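Putative sugar ABC transport system, substrate-binding protein (PDB 5IX8) probably binds a carbohydrate in the periplasm and delivers it to an ABC transporter. Local coordinates at residues A[149-159]-A[175-183]; A[118-129]-A[250-261]. One frame throughout, in Å; residues are numbered along the deposited sequence.

Contact 1. Residues A[149-159]-A[175-183]. With SO4 (sulfate ion), chain C; EDO (1,2-ethanediol), chain E; EDO (1,2-ethanediol), chain F.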
loop_
_atom_site.group_PDB
_atom_site.type_symbol
_atom_site.label_atom_id
_atom_site.label_comp_id
_atom_site.label_asym_id
_atom_site.label_seq_id
_atom_site.Cartn_x
_atom_site.Cartn_y
_atom_site.Cartn_z
ATOM N N ALA A 149 11.677 -1.958 -4.823
ATOM C CA ALA A 149 12.663 -2.769 -4.129
ATOM C C ALA A 149 12.374 -4.252 -4.342
ATOM O O ALA A 149 11.233 -4.654 -4.615
ATOM C CB ALA A 149 12.638 -2.460 -2.645
ATOM N N ALA A 150 13.424 -5.073 -4.182
ATOM C CA ALA A 150 13.272 -6.520 -4.107
ATOM C C ALA A 150 12.933 -6.958 -2.677
ATOM O O ALA A 150 13.072 -6.193 -1.719
ATOM C CB ALA A 150 14.553 -7.211 -4.557
ATOM N N GLY A 151 12.440 -8.202 -2.548
ATOM C CA GLY A 151 12.216 -8.785 -1.240
ATOM C C GLY A 151 10.929 -8.370 -0.566
ATOM O O GLY A 151 10.731 -8.690 0.613
ATOM N N LEU A 152 10.045 -7.677 -1.268
ATOM C CA LEU A 152 8.815 -7.194 -0.661
ATOM C C LEU A 152 7.568 -7.859 -1.211
ATOM O O LEU A 152 6.478 -7.640 -0.647
ATOM C CB LEU A 152 8.694 -5.670 -0.843
ATOM C CG LEU A 152 9.879 -4.868 -0.271
ATOM C CD1 LEU A 152 9.577 -3.364 -0.525
ATOM C CD2 LEU A 152 10.139 -5.176 1.192
ATOM N N GLU A 153 7.687 -8.605 -2.320
ATOM C CA GLU A 153 6.584 -9.312 -2.989
ATOM C C GLU A 153 5.654 -8.358 -3.739
ATOM O O GLU A 153 5.488 -8.486 -4.957
ATOM C CB GLU A 153 5.779 -10.161 -1.980
ATOM C CG GLU A 153 4.778 -11.150 -2.601
ATOM C CD GLU A 153 5.443 -12.369 -3.241
ATOM O OE1 GLU A 153 6.686 -12.484 -3.204
ATOM O OE2 GLU A 153 4.714 -13.236 -3.794
ATOM N N TRP A 154 5.047 -7.392 -3.036
ATOM C CA TRP A 154 4.021 -6.597 -3.704
ATOM C C TRP A 154 4.556 -5.713 -4.833
ATOM O O TRP A 154 3.820 -5.506 -5.800
ATOM C CB TRP A 154 3.205 -5.769 -2.678
ATOM C CG TRP A 154 3.996 -4.878 -1.747
ATOM C CD1 TRP A 154 4.550 -5.232 -0.546
ATOM C CD2 TRP A 154 4.341 -3.506 -1.965
ATOM N NE1 TRP A 154 5.224 -4.154 0.007
ATOM C CE2 TRP A 154 5.123 -3.088 -0.850
ATOM C CE3 TRP A 154 4.112 -2.607 -3.007
ATOM C CZ2 TRP A 154 5.614 -1.799 -0.726
ATOM C CZ3 TRP A 154 4.616 -1.316 -2.891
ATOM C CH2 TRP A 154 5.359 -0.927 -1.760
ATOM N N PRO A 155 5.790 -5.194 -4.797
ATOM C CA PRO A 155 6.267 -4.455 -5.981
ATOM C C PRO A 155 6.371 -5.366 -7.182
ATOM O O PRO A 155 6.078 -4.950 -8.304
ATOM C CB PRO A 155 7.655 -3.920 -5.544
ATOM C CG PRO A 155 7.523 -3.796 -3.999
ATOM C CD PRO A 155 6.767 -5.097 -3.698
ATOM N N ARG A 156 6.787 -6.614 -6.968
ATOM C CA ARG A 156 6.840 -7.556 -8.082
ATOM C C ARG A 156 5.440 -7.838 -8.625
ATOM O O ARG A 156 5.247 -7.917 -9.851
ATOM C CB ARG A 156 7.536 -8.854 -7.650
ATOM C CG ARG A 156 7.839 -9.745 -8.860
ATOM C CD ARG A 156 8.264 -11.159 -8.494
ATOM N NE ARG A 156 7.120 -11.957 -8.118
ATOM C CZ ARG A 156 6.801 -12.281 -6.860
ATOM N NH1 ARG A 156 7.625 -11.998 -5.852
ATOM N NH2 ARG A 156 5.686 -12.972 -6.618
ATOM N N LEU A 157 4.449 -7.994 -7.731
ATOM C CA LEU A 157 3.084 -8.231 -8.186
ATOM C C LEU A 157 2.578 -7.063 -9.024
ATOM O O LEU A 157 1.969 -7.264 -10.086
ATOM C CB LEU A 157 2.141 -8.480 -6.996
ATOM C CG LEU A 157 2.477 -9.718 -6.143
ATOM C CD1 LEU A 157 1.572 -9.768 -4.931
ATOM C CD2 LEU A 157 2.340 -11.022 -6.931
ATOM N N ARG A 158 2.835 -5.832 -8.572
ATOM C CA ARG A 158 2.423 -4.666 -9.355
ATOM C C ARG A 158 3.097 -4.646 -10.711
ATOM O O ARG A 158 2.453 -4.345 -11.729
ATOM C CB ARG A 158 2.741 -3.387 -8.607
ATOM C CG ARG A 158 1.899 -3.288 -7.334
ATOM C CD ARG A 158 2.173 -2.015 -6.527
ATOM N NE ARG A 158 1.396 -2.089 -5.299
ATOM C CZ ARG A 158 1.153 -1.078 -4.473
ATOM N NH1 ARG A 158 1.581 0.157 -4.752
ATOM N NH2 ARG A 158 0.444 -1.310 -3.369
ATOM N N TYR A 159 4.402 -4.932 -10.738
ATOM C CA TYR A 159 5.119 -5.009 -12.006
ATOM C C TYR A 159 4.524 -6.074 -12.920
ATOM O O TYR A 159 4.308 -5.836 -14.112
ATOM C CB TYR A 159 6.592 -5.291 -11.730
ATOM C CG TYR A 159 7.370 -5.680 -12.947
ATOM C CD1 TYR A 159 7.521 -4.809 -14.018
ATOM C CD2 TYR A 159 7.973 -6.945 -13.020
ATOM C CE1 TYR A 159 8.246 -5.191 -15.134
ATOM C CE2 TYR A 159 8.723 -7.318 -14.132
ATOM C CZ TYR A 159 8.853 -6.429 -15.183
ATOM O OH TYR A 159 9.586 -6.819 -16.289
ATOM N N PRO A 175 13.517 -3.633 -19.234
ATOM C CA PRO A 175 13.582 -4.603 -18.128
ATOM C C PRO A 175 13.519 -3.882 -16.796
ATOM O O PRO A 175 13.673 -2.666 -16.711
ATOM C CB PRO A 175 14.928 -5.296 -18.315
ATOM C CG PRO A 175 15.676 -4.480 -19.243
ATOM C CD PRO A 175 14.721 -3.669 -20.080
ATOM N N ALA A 176 13.284 -4.643 -15.735
ATOM C CA ALA A 176 13.057 -4.056 -14.420
ATOM C C ALA A 176 14.173 -4.479 -13.474
ATOM O O ALA A 176 14.400 -5.674 -13.264
ATOM C CB ALA A 176 11.704 -4.485 -13.871
ATOM N N ALA A 177 14.840 -3.504 -12.875
ATOM C CA ALA A 177 15.909 -3.777 -11.913
ATOM C C ALA A 177 15.343 -3.480 -10.517
ATOM O O ALA A 177 15.077 -2.318 -10.179
ATOM C CB ALA A 177 17.155 -2.941 -12.216
ATOM N N PHE A 178 15.200 -4.511 -9.695
ATOM C CA PHE A 178 14.595 -4.370 -8.374
ATOM C C PHE A 178 15.706 -4.033 -7.383
ATOM O O PHE A 178 16.589 -4.860 -7.131
ATOM C CB PHE A 178 13.882 -5.653 -7.958
ATOM C CG PHE A 178 12.587 -5.924 -8.696
ATOM C CD1 PHE A 178 12.598 -6.428 -9.997
ATOM C CD2 PHE A 178 11.355 -5.660 -8.090
ATOM C CE1 PHE A 178 11.388 -6.662 -10.683
ATOM C CE2 PHE A 178 10.164 -5.920 -8.739
ATOM C CZ PHE A 178 10.166 -6.413 -10.050
ATOM N N ARG A 179 15.697 -2.804 -6.862
ATOM C CA ARG A 179 16.802 -2.323 -6.047
ATOM C C ARG A 179 16.349 -1.066 -5.325
ATOM O O ARG A 179 15.358 -0.438 -5.708
ATOM C CB ARG A 179 18.030 -1.999 -6.909
ATOM C CG ARG A 179 17.644 -0.904 -7.913
ATOM C CD ARG A 179 18.667 -0.643 -8.943
ATOM N NE ARG A 179 19.762 0.079 -8.329
ATOM C CZ ARG A 179 20.489 0.999 -8.942
ATOM N NH1 ARG A 179 21.489 1.539 -8.291
ATOM N NH2 ARG A 179 20.229 1.354 -10.195
ATOM N N GLY A 180 17.105 -0.704 -4.298
ATOM C CA GLY A 180 16.825 0.479 -3.512
ATOM C C GLY A 180 15.783 0.224 -2.445
ATOM O O GLY A 180 15.454 -0.915 -2.115
ATOM N N GLU A 181 15.268 1.325 -1.885
ATOM C CA GLU A 181 14.284 1.267 -0.807
ATOM C C GLU A 181 13.056 2.105 -1.138
ATOM O O GLU A 181 12.235 2.373 -0.254
ATOM C CB GLU A 181 14.870 1.710 0.534
ATOM C CG GLU A 181 15.316 3.125 0.506
ATOM C CD GLU A 181 15.849 3.573 1.843
ATOM O OE1 GLU A 181 15.494 2.923 2.866
ATOM O OE2 GLU A 181 16.604 4.577 1.876
HETATM N N MSE A 182 12.897 2.478 -2.397
HETATM C CA MSE A 182 11.700 3.153 -2.892
HETATM C C MSE A 182 11.565 4.574 -2.313
HETATM O O MSE A 182 10.455 5.104 -2.134
HETATM C CB MSE A 182 10.448 2.309 -2.625
HETATM C CG MSE A 182 10.585 0.914 -3.258
HETATM SE SE MSE A 182 8.978 -0.109 -3.352
HETATM C CE MSE A 182 8.695 -0.190 -1.446
ATOM N N SER A 183 12.712 5.211 -2.064
ATOM C CA SER A 183 12.725 6.564 -1.542
ATOM C C SER A 183 12.600 7.595 -2.665
ATOM O O SER A 183 12.669 7.274 -3.861
ATOM C CB SER A 183 14.029 6.791 -0.788
ATOM O OG SER A 183 15.123 6.767 -1.710
HETATM S S SO4 C . 10.644 -10.023 -4.946
HETATM O O1 SO4 C . 10.298 -11.215 -5.698
HETATM O O2 SO4 C . 9.866 -9.883 -3.724
HETATM O O3 SO4 C . 10.466 -8.809 -5.764
HETATM O O4 SO4 C . 12.072 -10.098 -4.619
HETATM C C1 EDO E . 11.817 3.630 3.811
HETATM O O1 EDO E . 12.745 2.595 3.439
HETATM C C2 EDO E . 11.631 4.604 2.651
HETATM O O2 EDO E . 10.901 3.948 1.614
HETATM C C1 EDO F . 20.127 -2.151 -3.585
HETATM O O1 EDO F . 18.903 -2.489 -2.947
HETATM C C2 EDO F . 20.973 -3.403 -3.649
HETATM O O2 EDO F . 20.436 -4.260 -4.668
HETATM O O HOH W 1 15.893 -3.780 -3.027
HETATM O O HOH W 2 12.385 -7.361 -16.263
#

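Contact 2. Residues A[118-129]-A[250-261]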
loop_
_atom_site.group_PDB
_atom_site.type_symbol
_atom_site.label_atom_id
_atom_site.label_comp_id
_atom_site.label_asym_id
_atom_site.label_seq_id
_atom_site.Cartn_x
_atom_site.Cartn_y
_atom_site.Cartn_z
ATOM N N VAL A 118 -6.310 -7.110 5.701
ATOM C CA VAL A 118 -7.095 -6.123 4.971
ATOM C C VAL A 118 -6.098 -5.387 4.111
ATOM O O VAL A 118 -5.188 -4.738 4.644
ATOM C CB VAL A 118 -7.830 -5.132 5.897
ATOM C CG1 VAL A 118 -8.535 -4.091 5.054
ATOM C CG2 VAL A 118 -8.842 -5.850 6.818
ATOM N N LEU A 119 -6.238 -5.506 2.791
ATOM C CA LEU A 119 -5.241 -4.873 1.919
ATOM C C LEU A 119 -5.889 -4.602 0.569
ATOM O O LEU A 119 -7.053 -4.204 0.528
ATOM C CB LEU A 119 -3.965 -5.733 1.838
ATOM C CG LEU A 119 -4.030 -7.208 1.392
ATOM C CD1 LEU A 119 -2.652 -7.602 0.844
ATOM C CD2 LEU A 119 -4.395 -8.164 2.518
ATOM N N GLN A 120 -5.106 -4.672 -0.506
ATOM C CA GLN A 120 -5.624 -4.598 -1.867
ATOM C C GLN A 120 -4.872 -5.600 -2.718
ATOM O O GLN A 120 -3.849 -6.151 -2.299
ATOM C CB GLN A 120 -5.482 -3.203 -2.489
ATOM C CG GLN A 120 -6.484 -2.176 -2.008
ATOM C CD GLN A 120 -6.358 -0.853 -2.754
ATOM O OE1 GLN A 120 -5.271 -0.334 -2.913
ATOM N NE2 GLN A 120 -7.465 -0.329 -3.227
ATOM N N ASP A 121 -5.376 -5.813 -3.933
ATOM C CA ASP A 121 -4.802 -6.782 -4.864
ATOM C C ASP A 121 -3.677 -6.091 -5.631
ATOM O O ASP A 121 -3.929 -5.319 -6.555
ATOM C CB ASP A 121 -5.895 -7.278 -5.809
ATOM C CG ASP A 121 -5.441 -8.379 -6.720
ATOM O OD1 ASP A 121 -4.234 -8.459 -7.037
ATOM O OD2 ASP A 121 -6.316 -9.183 -7.131
ATOM N N ASP A 122 -2.425 -6.378 -5.266
ATOM C CA ASP A 122 -1.295 -5.679 -5.874
ATOM C C ASP A 122 -1.152 -5.986 -7.366
ATOM O O ASP A 122 -0.841 -5.082 -8.153
ATOM C CB ASP A 122 -0.015 -6.000 -5.108
ATOM C CG ASP A 122 0.013 -5.298 -3.750
ATOM O OD1 ASP A 122 0.129 -4.042 -3.689
ATOM O OD2 ASP A 122 -0.155 -5.998 -2.734
ATOM N N THR A 123 -1.436 -7.221 -7.794
ATOM C CA THR A 123 -1.410 -7.480 -9.229
ATOM C C THR A 123 -2.411 -6.593 -9.970
ATOM O O THR A 123 -2.115 -6.088 -11.075
ATOM C CB THR A 123 -1.702 -8.954 -9.507
ATOM O OG1 THR A 123 -0.757 -9.755 -8.791
ATOM C CG2 THR A 123 -1.575 -9.225 -11.008
ATOM N N LEU A 124 -3.596 -6.388 -9.385
ATOM C CA LEU A 124 -4.632 -5.622 -10.074
ATOM C C LEU A 124 -4.308 -4.126 -10.069
ATOM O O LEU A 124 -4.680 -3.405 -11.007
ATOM C CB LEU A 124 -5.989 -5.898 -9.441
ATOM C CG LEU A 124 -7.204 -5.260 -10.100
ATOM C CD1 LEU A 124 -7.296 -5.549 -11.595
ATOM C CD2 LEU A 124 -8.425 -5.812 -9.383
ATOM N N ILE A 125 -3.594 -3.651 -9.045
ATOM C CA ILE A 125 -3.076 -2.288 -9.088
ATOM C C ILE A 125 -2.221 -2.101 -10.345
ATOM O O ILE A 125 -2.355 -1.111 -11.078
ATOM C CB ILE A 125 -2.274 -1.982 -7.805
ATOM C CG1 ILE A 125 -3.236 -1.803 -6.623
ATOM C CG2 ILE A 125 -1.428 -0.729 -8.011
ATOM C CD1 ILE A 125 -2.536 -1.532 -5.321
ATOM N N GLY A 126 -1.341 -3.071 -10.625
ATOM C CA GLY A 126 -0.525 -2.988 -11.824
ATOM C C GLY A 126 -1.357 -3.083 -13.087
ATOM O O GLY A 126 -1.136 -2.339 -14.038
ATOM N N LYS A 127 -2.333 -3.987 -13.108
ATOM C CA LYS A 127 -3.203 -4.109 -14.279
ATOM C C LYS A 127 -3.968 -2.818 -14.569
ATOM O O LYS A 127 -4.106 -2.431 -15.732
ATOM C CB LYS A 127 -4.180 -5.267 -14.074
ATOM C CG LYS A 127 -3.461 -6.630 -14.078
ATOM C CD LYS A 127 -4.465 -7.725 -14.267
ATOM C CE LYS A 127 -3.848 -9.087 -14.273
ATOM N NZ LYS A 127 -4.923 -10.082 -14.680
ATOM N N VAL A 128 -4.500 -2.145 -13.540
ATOM C CA VAL A 128 -5.290 -0.940 -13.846
ATOM C C VAL A 128 -4.382 0.197 -14.327
ATOM O O VAL A 128 -4.789 1.015 -15.168
ATOM C CB VAL A 128 -6.181 -0.510 -12.659
ATOM C CG1 VAL A 128 -7.221 -1.603 -12.356
ATOM C CG2 VAL A 128 -5.367 -0.171 -11.441
ATOM N N LEU A 129 -3.136 0.249 -13.859
ATOM C CA LEU A 129 -2.202 1.226 -14.418
ATOM C C LEU A 129 -1.825 0.852 -15.847
ATOM O O LEU A 129 -1.634 1.729 -16.704
ATOM C CB LEU A 129 -0.957 1.322 -13.538
ATOM C CG LEU A 129 -1.202 1.981 -12.183
ATOM C CD1 LEU A 129 0.039 1.896 -11.283
ATOM C CD2 LEU A 129 -1.703 3.443 -12.296
ATOM N N ALA A 250 -2.894 5.170 -9.026
ATOM C CA ALA A 250 -3.820 4.246 -8.385
ATOM C C ALA A 250 -4.127 4.739 -6.968
ATOM O O ALA A 250 -3.220 5.141 -6.239
ATOM C CB ALA A 250 -3.227 2.840 -8.383
ATOM N N SER A 251 -5.411 4.760 -6.594
ATOM C CA SER A 251 -5.789 5.117 -5.222
ATOM C C SER A 251 -5.437 3.964 -4.286
ATOM O O SER A 251 -5.766 2.817 -4.574
ATOM C CB SER A 251 -7.303 5.422 -5.151
ATOM O OG SER A 251 -7.803 5.495 -3.809
ATOM N N GLU A 252 -4.748 4.249 -3.181
ATOM C CA GLU A 252 -4.533 3.254 -2.131
ATOM C C GLU A 252 -5.200 3.761 -0.862
ATOM O O GLU A 252 -4.649 4.636 -0.170
ATOM C CB GLU A 252 -3.049 3.000 -1.917
ATOM C CG GLU A 252 -2.450 2.301 -3.140
ATOM C CD GLU A 252 -1.023 1.821 -2.914
ATOM O OE1 GLU A 252 -0.803 0.947 -2.043
ATOM O OE2 GLU A 252 -0.108 2.330 -3.599
ATOM N N PRO A 253 -6.390 3.310 -0.562
ATOM C CA PRO A 253 -7.196 3.918 0.514
ATOM C C PRO A 253 -6.824 3.388 1.900
ATOM O O PRO A 253 -7.519 2.585 2.503
ATOM C CB PRO A 253 -8.622 3.534 0.110
ATOM C CG PRO A 253 -8.458 2.247 -0.562
ATOM C CD PRO A 253 -7.169 2.340 -1.343
ATOM N N GLY A 254 -5.686 3.867 2.415
ATOM C CA GLY A 254 -5.182 3.368 3.687
ATOM C C GLY A 254 -6.164 3.612 4.821
ATOM O O GLY A 254 -6.261 2.808 5.747
ATOM N N VAL A 255 -6.856 4.760 4.788
ATOM C CA VAL A 255 -7.731 5.126 5.895
ATOM C C VAL A 255 -8.843 4.104 6.023
ATOM O O VAL A 255 -9.101 3.594 7.111
ATOM C CB VAL A 255 -8.304 6.541 5.708
ATOM C CG1 VAL A 255 -9.382 6.819 6.757
ATOM C CG2 VAL A 255 -7.198 7.592 5.802
ATOM N N ILE A 256 -9.488 3.744 4.908
ATOM C CA ILE A 256 -10.579 2.768 5.042
ATOM C C ILE A 256 -10.024 1.394 5.447
ATOM O O ILE A 256 -10.685 0.651 6.195
ATOM C CB ILE A 256 -11.475 2.711 3.781
ATOM C CG1 ILE A 256 -12.778 1.964 4.133
ATOM C CG2 ILE A 256 -10.780 2.038 2.602
ATOM C CD1 ILE A 256 -13.860 2.018 3.093
HETATM N N MSE A 257 -8.795 1.056 5.034
HETATM C CA MSE A 257 -8.224 -0.230 5.431
HETATM C C MSE A 257 -8.071 -0.279 6.937
HETATM O O MSE A 257 -8.389 -1.301 7.564
HETATM C CB MSE A 257 -6.868 -0.483 4.787
HETATM C CG MSE A 257 -6.910 -0.627 3.290
HETATM SE SE MSE A 257 -5.069 -0.844 2.579
HETATM C CE MSE A 257 -5.460 -0.243 0.794
ATOM N N GLY A 258 -7.619 0.839 7.522
ATOM C CA GLY A 258 -7.476 0.899 8.973
ATOM C C GLY A 258 -8.807 0.770 9.693
ATOM O O GLY A 258 -8.912 0.066 10.693
ATOM N N ARG A 259 -9.838 1.466 9.201
ATOM C CA ARG A 259 -11.161 1.345 9.813
ATOM C C ARG A 259 -11.660 -0.079 9.731
ATOM O O ARG A 259 -12.257 -0.603 10.689
ATOM C CB ARG A 259 -12.156 2.277 9.133
ATOM C CG ARG A 259 -11.775 3.741 9.173
ATOM C CD ARG A 259 -13.003 4.584 8.764
ATOM N NE ARG A 259 -12.668 5.995 8.719
ATOM C CZ ARG A 259 -12.505 6.754 9.801
ATOM N NH1 ARG A 259 -12.706 6.248 11.034
ATOM N NH2 ARG A 259 -12.153 8.026 9.642
ATOM N N LEU A 260 -11.483 -0.703 8.568
ATOM C CA LEU A 260 -11.927 -2.076 8.415
ATOM C C LEU A 260 -11.178 -3.017 9.344
ATOM O O LEU A 260 -11.770 -3.939 9.882
ATOM C CB LEU A 260 -11.766 -2.520 6.965
ATOM C CG LEU A 260 -12.683 -1.818 5.982
ATOM C CD1 LEU A 260 -12.250 -2.106 4.539
ATOM C CD2 LEU A 260 -14.157 -2.213 6.199
ATOM N N ILE A 261 -9.884 -2.802 9.553
ATOM C CA ILE A 261 -9.157 -3.659 10.496
ATOM C C ILE A 261 -9.820 -3.651 11.870
ATOM O O ILE A 261 -9.987 -4.698 12.512
ATOM C CB ILE A 261 -7.679 -3.218 10.549
ATOM C CG1 ILE A 261 -6.976 -3.725 9.259
ATOM C CG2 ILE A 261 -7.008 -3.737 11.809
ATOM C CD1 ILE A 261 -5.655 -3.019 8.966
HETATM O O HOH W 3 -8.021 1.882 -4.732
#

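Contact 1. Residues A[149-159]-A[175-183]
A149 lies against R179, G180 and M182 where two loops of a beta-alpha-beta crossover meet, one leading into helix 154-168 and the other leaving strand 172-173, in one lobe of a periplasmic binding protein. Its CB rests 3.3 Å from G180 O, while its backbone N, buried without a polar partner, faces M182 CG. A150 sets its methyl beside F178 CB, and its N reaches G180 O through a water. L152 meets the selenomethionine M182 tip to tip, CD1 to CE at 3.4 Å, a tight fit. E153 occupies the N-cap position of the helix; its N and G151 N bind a sulfate, probably from the crystallisation liquor. W154, with chi1 at 54° placing CG between the backbone N and carbonyl carbon, swings its indole back so that CH2 reaches M182 CE at 3.4 Å, with SE obliquely placed in a Met-aromatic contact. P155 brings CG to 4.0 Å from M182 SE, the two side chains crossing at about a right angle. R156 holds E153 end-on with NH1 and NH2, both meeting the carboxylate from above its plane; NH1 also binds the sulfate, while CA faces F178 CE2. Y159 closes the row: the F178 edge points at its face, offset, with planes at 78°. Its OH bonds to K163 and shares a water with A176 N, and A176 CB sits over the ring, 3.9 Å from the centroid.

Contact 2. Residues A[118-129]-A[250-261]
V118, near the end of strand 116-119, lays both its methyls on helix 254-270: CG1 overlaps M257 CB and L260 CB, and CG2 meets I261 CG1 at 3.7 Å. With CG1 anti to the backbone N (chi1 176°), that branch is turned to M257 and L260, a turn apart, and CG2 is left for I261. The paired segments illustrate how type I periplasmic binding proteins join their two lobes, since each passes from a strand of one sheet to a helix that belongs with the other lobe. Q120 is built in two conformers; in the one described, the selenomethionine M257 extends its chain across it at about a right angle, bringing CE to 3.6 Å from Q120 CG, and the Q120 amide comes up against P253 CD, with NE2 bonded to V291 O outside the pair. M257 SE lies 4.1 Å from L119 CA. P253 is the centre of an inverse gamma turn and sits at the N-cap position. Farther into the second lobe, I125 CG2 touches A250 CB at 4.0 Å, and L129 CD2 comes 3.9 Å from A250 N. Within segment 118-129, D121 OD1 caps the start of helix 122-135 by accepting from L124 N. The direct contacts between the segments are thus mostly apolar and undirected, a chemistry consistent with connections that could shift slightly as the lobes move.

Contact 1 and contact 2 have centres about 17 Å apart, yet they join through one arginine. R158, from the helix of contact 1, sends NH2 to D122 OD1 at 2.8 Å and to E252 OE1 at 2.9 Å, one carboxylate from each segment of contact 2. The guanidinium between those acids probably offsets their repulsion. W154 CE3 lies over one of its faces, and W154 CB packs on D122 OD2 at 3.4 Å. The segments of contact 1 belong to one lobe, though G151 is backbone-bonded to Y85 from the other; contact 2 belongs to the connections between lobes. Relatives bind sugar in the interlobe cleft, and this protein probably does the same, but no sugar is bound here to define the site.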